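Local coordinates for hemin ABC transporter, periplasmic hemin-binding protein HutB (Vibrio cholerae, PDB 5KHL) that probably binds hemin in the periplasm and hands it to an ABC transporter for import, at residues D115-A118 with Q119-T123; A127-L130 with K131-V134; N133-Q136 with Q137-L141; A181-P184 with A185-S188. All blocks are in the same frame, centred on the assembly; numbering follows the deposited sequence.

Contact 1 of 4, residues D115-A118 with Q119-T123; sequences DQIA and QITHT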
# COMPACT_ATOMS: atom_id res chain seq x y z
N ASP A 115 12.76 0.47 -10.51
CA ASP A 115 14.16 0.64 -10.93
C ASP A 115 15.12 0.19 -9.84
O ASP A 115 16.10 -0.50 -10.12
CB ASP A 115 14.46 2.10 -11.29
CG ASP A 115 13.98 2.49 -12.66
OD1 ASP A 115 13.81 3.70 -12.86
OD2 ASP A 115 13.78 1.61 -13.53
N GLN A 116 14.83 0.60 -8.60
CA GLN A 116 15.72 0.32 -7.47
C GLN A 116 15.85 -1.17 -7.24
O GLN A 116 16.95 -1.66 -7.03
CB GLN A 116 15.21 1.00 -6.19
CG GLN A 116 15.53 2.51 -6.12
CD GLN A 116 14.71 3.23 -5.06
OE1 GLN A 116 13.54 2.92 -4.85
NE2 GLN A 116 15.33 4.19 -4.39
N ILE A 117 14.74 -1.89 -7.35
CA ILE A 117 14.72 -3.35 -7.17
C ILE A 117 15.34 -4.11 -8.34
O ILE A 117 16.14 -5.03 -8.14
CB ILE A 117 13.27 -3.88 -6.97
CG1 ILE A 117 12.65 -3.33 -5.69
CG2 ILE A 117 13.26 -5.40 -6.99
CD1 ILE A 117 13.64 -3.10 -4.57
N ALA A 118 14.95 -3.74 -9.56
CA ALA A 118 15.48 -4.35 -10.78
C ALA A 118 17.01 -4.31 -10.80
O ALA A 118 17.67 -5.26 -11.24
CB ALA A 118 14.93 -3.65 -12.03
N GLN A 119 17.56 -3.21 -10.31
CA GLN A 119 19.00 -3.05 -10.19
C GLN A 119 19.64 -4.02 -9.16
O GLN A 119 20.64 -4.67 -9.45
CB GLN A 119 19.32 -1.60 -9.81
CG GLN A 119 20.78 -1.23 -9.91
CD GLN A 119 21.13 0.02 -9.13
OE1 GLN A 119 22.25 0.53 -9.21
NE2 GLN A 119 20.16 0.52 -8.36
N ILE A 120 19.05 -4.10 -7.96
CA ILE A 120 19.59 -4.95 -6.90
C ILE A 120 19.50 -6.42 -7.30
O ILE A 120 20.45 -7.18 -7.11
CB ILE A 120 18.85 -4.74 -5.57
CG1 ILE A 120 18.94 -3.28 -5.13
CG2 ILE A 120 19.41 -5.67 -4.49
CD1 ILE A 120 17.76 -2.81 -4.26
N THR A 121 18.36 -6.79 -7.89
CA THR A 121 18.10 -8.18 -8.25
C THR A 121 18.57 -8.54 -9.66
O THR A 121 18.37 -9.67 -10.12
CB THR A 121 16.60 -8.49 -8.13
OG1 THR A 121 15.88 -7.72 -9.09
CG2 THR A 121 16.12 -8.16 -6.73
N HIS A 122 19.21 -7.58 -10.32
CA HIS A 122 19.77 -7.76 -11.65
C HIS A 122 18.73 -8.23 -12.66
O HIS A 122 19.01 -9.09 -13.50
CB HIS A 122 20.93 -8.75 -11.59
CG HIS A 122 21.93 -8.43 -10.52
ND1 HIS A 122 22.71 -7.30 -10.54
CD2 HIS A 122 22.28 -9.10 -9.39
CE1 HIS A 122 23.50 -7.28 -9.48
NE2 HIS A 122 23.25 -8.36 -8.77
N THR A 123 17.54 -7.65 -12.59
CA THR A 123 16.49 -7.96 -13.56
C THR A 123 16.06 -6.69 -14.32
O THR A 123 14.87 -6.53 -14.63
CB THR A 123 15.26 -8.61 -12.88
OG1 THR A 123 14.69 -7.69 -11.94
CG2 THR A 123 15.64 -9.89 -12.16
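I117 and T121 meet at the C-terminal end of helix 107-120, where the last turn closes in a Schellman motif. The backbone bonds come first. T121 N gives a short, straight bond to I117 O (2.8 Å), and two residues earlier Q119 N bonds to D115 O at 3.1 Å. The chain then reverses: H122 takes a positive phi (57°), and T123 N reaches back to A118 O at 2.7 Å, lying in the carbonyl plane on a lone pair.

The threonine hydroxyls add a second polar layer. With OG1 set between its own backbone N and carbonyl carbon (chi1 65°), T121 brings OG1 to 2.9 Å from I117 O, approaching from above the carbonyl plane, 42° out of it. T123 OG1 in turn donates to T121 OG1 at 3.1 Å, so a short chain of hydroxyls ends on the I117 carbonyl. Threonine suits this place because one small side chain supplies both a hydroxyl for the helix end and a methyl for the interior.

Apolar contacts line the buried side. T121 CG2 lies 4.0 Å from I117 CG2, and I117 CD1 meets I120 CD1 at 4.1 Å, the two isoleucines crossing at a slant. Both also pack on I77 of strand 75-78, where branched aliphatic chains fit between helix and sheet. Outside this turn, Q116 OE1 accepts from N102 N.

Two donors from T121 therefore grip I117 O, and T123 N serves A118 O, so carbonyls that the ended helix leaves without a further turn still find partners.

Contact 2 of 4, residues A127-L130 with K131-V134; sequences AQKL and KENV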
# COMPACT_ATOMS: atom_id res chain seq x y z
N ALA A 127 12.42 -4.47 -16.31
CA ALA A 127 11.99 -3.22 -15.71
C ALA A 127 11.08 -2.48 -16.65
O ALA A 127 9.95 -2.13 -16.28
CB ALA A 127 13.18 -2.35 -15.33
N GLN A 128 11.56 -2.25 -17.87
CA GLN A 128 10.82 -1.48 -18.85
C GLN A 128 9.47 -2.10 -19.09
O GLN A 128 8.45 -1.41 -18.97
CB GLN A 128 11.61 -1.34 -20.16
CG GLN A 128 12.37 -0.01 -20.28
CD GLN A 128 13.13 0.37 -19.00
OE1 GLN A 128 13.05 1.51 -18.52
NE2 GLN A 128 13.87 -0.59 -18.44
N LYS A 129 9.43 -3.39 -19.37
CA LYS A 129 8.15 -4.03 -19.63
C LYS A 129 7.19 -3.93 -18.44
O LYS A 129 5.99 -3.79 -18.64
CB LYS A 129 8.35 -5.48 -20.05
CG LYS A 129 8.25 -5.67 -21.56
CD LYS A 129 6.94 -5.08 -22.10
CE LYS A 129 6.79 -5.28 -23.60
NZ LYS A 129 5.36 -5.07 -24.01
N LEU A 130 7.72 -3.97 -17.22
CA LEU A 130 6.87 -3.85 -16.03
C LEU A 130 6.48 -2.39 -15.76
O LEU A 130 5.34 -2.10 -15.40
CB LEU A 130 7.57 -4.45 -14.80
CG LEU A 130 6.77 -4.30 -13.49
CD1 LEU A 130 5.50 -5.11 -13.52
CD2 LEU A 130 7.59 -4.67 -12.28
N LYS A 131 7.42 -1.47 -15.94
CA LYS A 131 7.08 -0.06 -15.78
C LYS A 131 6.08 0.32 -16.85
O LYS A 131 5.18 1.12 -16.62
CB LYS A 131 8.33 0.82 -15.86
CG LYS A 131 9.38 0.50 -14.81
CD LYS A 131 10.24 1.71 -14.48
CE LYS A 131 11.15 2.06 -15.62
NZ LYS A 131 11.98 3.22 -15.24
N GLU A 132 6.22 -0.30 -18.02
CA GLU A 132 5.29 -0.08 -19.11
C GLU A 132 3.90 -0.56 -18.77
O GLU A 132 2.94 0.15 -19.04
CB GLU A 132 5.77 -0.78 -20.38
CG GLU A 132 6.82 -0.01 -21.14
CD GLU A 132 7.39 -0.82 -22.28
OE1 GLU A 132 6.66 -1.72 -22.76
OE2 GLU A 132 8.55 -0.57 -22.69
N ASN A 133 3.77 -1.75 -18.20
CA ASN A 133 2.45 -2.20 -17.81
C ASN A 133 1.89 -1.26 -16.76
O ASN A 133 0.71 -0.89 -16.81
CB ASN A 133 2.45 -3.62 -17.26
CG ASN A 133 1.05 -4.12 -16.92
OD1 ASN A 133 0.81 -4.70 -15.86
ND2 ASN A 133 0.10 -3.88 -17.83
N VAL A 134 2.75 -0.84 -15.84
CA VAL A 134 2.34 0.05 -14.77
C VAL A 134 1.75 1.34 -15.32
O VAL A 134 0.69 1.80 -14.86
CB VAL A 134 3.50 0.38 -13.82
CG1 VAL A 134 3.21 1.66 -13.07
CG2 VAL A 134 3.73 -0.76 -12.85
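The flat carboxylate of E132 meets K129 through OE1, to which CD of the lysine approaches to 3.4 Å, while OE2 lies 4.0 Å from Q128 CB. The side-chain amide of Q128 is met through OE1, with K131 CE 3.5 Å away. These are contacts one turn apart on the α-helix 125-143, an amphipathic helix that packs on helix 107-120.

The K129–E132 pair is a long salt bridge, NZ to OE1 3.8 Å; the lysine's methylene carbons come nearer than its ammonium, so the charge pairing is loose. E132 turns CG away from its carbonyl carbon (chi1 -81°) and stays extended, which lays its stem along Q128 O. Long, flexible charged chains suit this exposed side. Q128 and K131 instead run side by side and point the same way, but the ammonium of K131 forms a salt bridge with D115 of helix 107-120. The aliphatic part of K131 rests on L111 and I114 of that helix, where lysine serves both as a hydrophobic stem and as a charge. V134 faces inward, packing against L110, L256 and L259.

Regular i to i+4 bonds run beneath the side chains. In the first, K131 N donates to A127 O at 2.6 Å, with an N-H...O angle of 169°.

Contact 3 of 4, residues N133-Q136 with Q137-L141; sequences NVQQ and QINAL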
# COMPACT_ATOMS: atom_id res chain seq x y z
N ASN A 133 3.77 -1.75 -18.20
CA ASN A 133 2.45 -2.20 -17.81
C ASN A 133 1.89 -1.26 -16.76
O ASN A 133 0.71 -0.89 -16.81
CB ASN A 133 2.45 -3.62 -17.26
CG ASN A 133 1.05 -4.12 -16.92
OD1 ASN A 133 0.81 -4.70 -15.86
ND2 ASN A 133 0.10 -3.88 -17.83
N VAL A 134 2.75 -0.84 -15.84
CA VAL A 134 2.34 0.05 -14.77
C VAL A 134 1.75 1.34 -15.32
O VAL A 134 0.69 1.80 -14.86
CB VAL A 134 3.50 0.38 -13.82
CG1 VAL A 134 3.21 1.66 -13.07
CG2 VAL A 134 3.73 -0.76 -12.85
N GLN A 135 2.42 1.90 -16.32
CA GLN A 135 1.94 3.14 -16.94
C GLN A 135 0.66 2.90 -17.74
O GLN A 135 -0.29 3.66 -17.61
CB GLN A 135 3.02 3.77 -17.82
CG GLN A 135 3.00 5.29 -17.76
CD GLN A 135 3.50 5.84 -16.42
OE1 GLN A 135 4.66 5.66 -16.07
NE2 GLN A 135 2.62 6.52 -15.68
N GLN A 136 0.64 1.84 -18.55
CA GLN A 136 -0.60 1.43 -19.23
C GLN A 136 -1.81 1.32 -18.29
O GLN A 136 -2.87 1.86 -18.61
CB GLN A 136 -0.43 0.08 -19.93
CG GLN A 136 0.58 0.03 -21.04
CD GLN A 136 0.54 -1.28 -21.80
OE1 GLN A 136 1.48 -1.64 -22.52
NE2 GLN A 136 -0.56 -2.01 -21.63
N GLN A 137 -1.67 0.62 -17.16
CA GLN A 137 -2.79 0.51 -16.21
C GLN A 137 -3.23 1.88 -15.73
O GLN A 137 -4.42 2.13 -15.55
CB GLN A 137 -2.45 -0.33 -15.00
CG GLN A 137 -2.21 -1.78 -15.25
CD GLN A 137 -1.71 -2.47 -14.00
OE1 GLN A 137 -2.44 -2.62 -13.02
NE2 GLN A 137 -0.45 -2.87 -14.02
N ILE A 138 -2.24 2.75 -15.52
CA ILE A 138 -2.49 4.07 -14.97
C ILE A 138 -3.23 4.90 -16.00
O ILE A 138 -4.17 5.61 -15.67
CB ILE A 138 -1.19 4.76 -14.52
CG1 ILE A 138 -0.62 4.00 -13.30
CG2 ILE A 138 -1.44 6.23 -14.22
CD1 ILE A 138 0.40 4.74 -12.46
N ASN A 139 -2.81 4.77 -17.25
CA ASN A 139 -3.48 5.45 -18.37
C ASN A 139 -4.88 4.91 -18.59
O ASN A 139 -5.84 5.68 -18.77
CB ASN A 139 -2.64 5.34 -19.64
CG ASN A 139 -1.36 6.17 -19.59
OD1 ASN A 139 -1.36 7.31 -19.14
ND2 ASN A 139 -0.25 5.58 -20.04
N ALA A 140 -5.01 3.58 -18.56
CA ALA A 140 -6.32 2.92 -18.61
C ALA A 140 -7.25 3.43 -17.49
O ALA A 140 -8.41 3.74 -17.75
CB ALA A 140 -6.17 1.41 -18.53
N LEU A 141 -6.73 3.54 -16.27
CA LEU A 141 -7.50 4.12 -15.17
C LEU A 141 -7.88 5.59 -15.43
O LEU A 141 -9.04 5.99 -15.27
CB LEU A 141 -6.73 4.00 -13.85
CG LEU A 141 -6.89 2.66 -13.12
CD1 LEU A 141 -5.72 2.39 -12.19
CD2 LEU A 141 -8.20 2.60 -12.33
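Helix 125-143 runs on here through its second half, with N133 and Q137 on one flank and V134 and I138 on another. The first pair comes close through the amide ends: N133 OD1 and Q137 NE2 are 2.9 Å apart, their planes turned 29° from each other. N133 directs CG anti to its nitrogen (chi1 -177°), carrying OD1 toward the following turn, while Q137 extends beyond CG to meet it from across. Polar amides suit this largely exposed flank.

Four successive backbone bonds maintain the turns, among them Q137 N to N133 O at 2.8 Å and A140 N to Q136 O at 2.7 Å. A long helix joining two lobes, each with its own sheet, is consistent with the class III periplasmic binding proteins, helix 125-143 being the probable linker. Its inner face packs between helices 107-120 and 256-269: V134 also reaches L111 and I114, and I138 touches L259. Their own contact is between methyls, V134 CG1 to I138 CD1, at 4.2 Å; branched aliphatic chains fill this interface without needing polar partners.

On the flank by L111, Q135 and N139 cross with their amide planes 48° apart. N139 ND2 sits 3.1 Å from Q135 O without a hydrogen bond, and 4.0 Å from Q135 CG.

Contact 4 of 4, residues A181-P184 with A185-S188; sequences AHNP and ASPS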
# COMPACT_ATOMS: atom_id res chain seq x y z
N ALA A 181 -11.72 9.87 -9.04
CA ALA A 181 -12.60 10.53 -8.10
C ALA A 181 -11.91 11.75 -7.48
O ALA A 181 -10.70 11.94 -7.63
CB ALA A 181 -13.06 9.56 -7.02
N HIS A 182 -12.71 12.60 -6.83
CA HIS A 182 -12.20 13.61 -5.90
C HIS A 182 -12.04 13.03 -4.50
O HIS A 182 -12.93 12.36 -3.99
CB HIS A 182 -13.14 14.81 -5.80
CG HIS A 182 -13.36 15.53 -7.10
ND1 HIS A 182 -12.36 16.20 -7.77
CD2 HIS A 182 -14.49 15.72 -7.82
CE1 HIS A 182 -12.86 16.75 -8.86
NE2 HIS A 182 -14.15 16.48 -8.92
N ASN A 183 -10.90 13.30 -3.88
CA ASN A 183 -10.75 13.07 -2.45
C ASN A 183 -11.02 14.37 -1.71
O ASN A 183 -10.12 15.19 -1.59
CB ASN A 183 -9.36 12.57 -2.10
CG ASN A 183 -9.19 12.36 -0.61
OD1 ASN A 183 -10.18 12.26 0.13
ND2 ASN A 183 -7.94 12.29 -0.15
N PRO A 184 -12.25 14.55 -1.20
CA PRO A 184 -12.63 15.84 -0.59
C PRO A 184 -11.71 16.25 0.56
O PRO A 184 -11.55 17.43 0.86
CB PRO A 184 -14.06 15.58 -0.06
CG PRO A 184 -14.50 14.28 -0.68
CD PRO A 184 -13.26 13.50 -1.00
N ALA A 185 -11.08 15.26 1.18
CA ALA A 185 -10.14 15.52 2.26
C ALA A 185 -8.78 16.03 1.80
O ALA A 185 -8.05 16.61 2.61
CB ALA A 185 -9.96 14.25 3.11
N SER A 186 -8.42 15.80 0.53
CA SER A 186 -7.01 15.94 0.07
C SER A 186 -6.42 17.35 0.03
O SER A 186 -5.21 17.50 0.15
CB SER A 186 -6.82 15.29 -1.32
OG SER A 186 -7.32 16.07 -2.39
N PRO A 187 -7.25 18.38 -0.17
CA PRO A 187 -6.63 19.70 0.02
C PRO A 187 -6.33 19.99 1.50
O PRO A 187 -5.17 20.10 1.91
CB PRO A 187 -7.68 20.66 -0.53
CG PRO A 187 -8.98 19.88 -0.47
CD PRO A 187 -8.60 18.47 -0.75
N SER A 188 -7.40 20.09 2.30
CA SER A 188 -7.34 20.49 3.71
C SER A 188 -6.55 19.59 4.65
O SER A 188 -5.99 20.04 5.65
CB SER A 188 -8.77 20.61 4.24
OG SER A 188 -9.65 19.80 3.49
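N183 and S186 close a type I β-turn in the loop that joins helix 171-178 to strand 192-194. The tightly held part centres on N183 O, which accepts two bonds from S186: the backbone N at 2.8 Å, well above the carbonyl plane, and OG at 3.0 Å, in that plane. A chi1 of 76° folds the serine hydroxyl back over the turn, so one small residue supplies both donors.

N183 itself is buried. Its chi1 of 179° together with a chi2 of 19° turns OD1 to A185 N, 3.3 Å away in a weak bond, and leaves ND2 3.4 Å from S186 CB. ND2 is further fixed by hydrogen bonds to D173 of helix 171-178 and to A166 O, so one asparagine ties the turn to two neighbouring elements. P184 suits the second position of a type I turn, since its ring holds phi near the required value, and both P184 and A185 rest on L153 of strand 152-156.

The other side is looser. P187 and S188 are exposed and make only marginal contacts with the first half of the loop: P187 CD stands 3.5 Å from P184 O, and S188 OG is 4.0 Å from the same oxygen.

From the N terminus, contact 1 comes first, ending helix 107-120 with its final turn; a short connection then leads to helix 125-143, where contact 3 begins on the last residues of contact 2, sharing N133 and V134. None encloses or crosses another, since each joins adjacent segments and spans only a turn or two. Contacts 1 and 2 touch through a salt bridge and the packing of A118 on A127, which pin the two helices together. Contact 3 carries the second helix on alongside helix 256-269. Contact 4 lies farther along, beside the mixed sheet, on the opposite side of the chain's centre from contact 1, about 34 Å between centres.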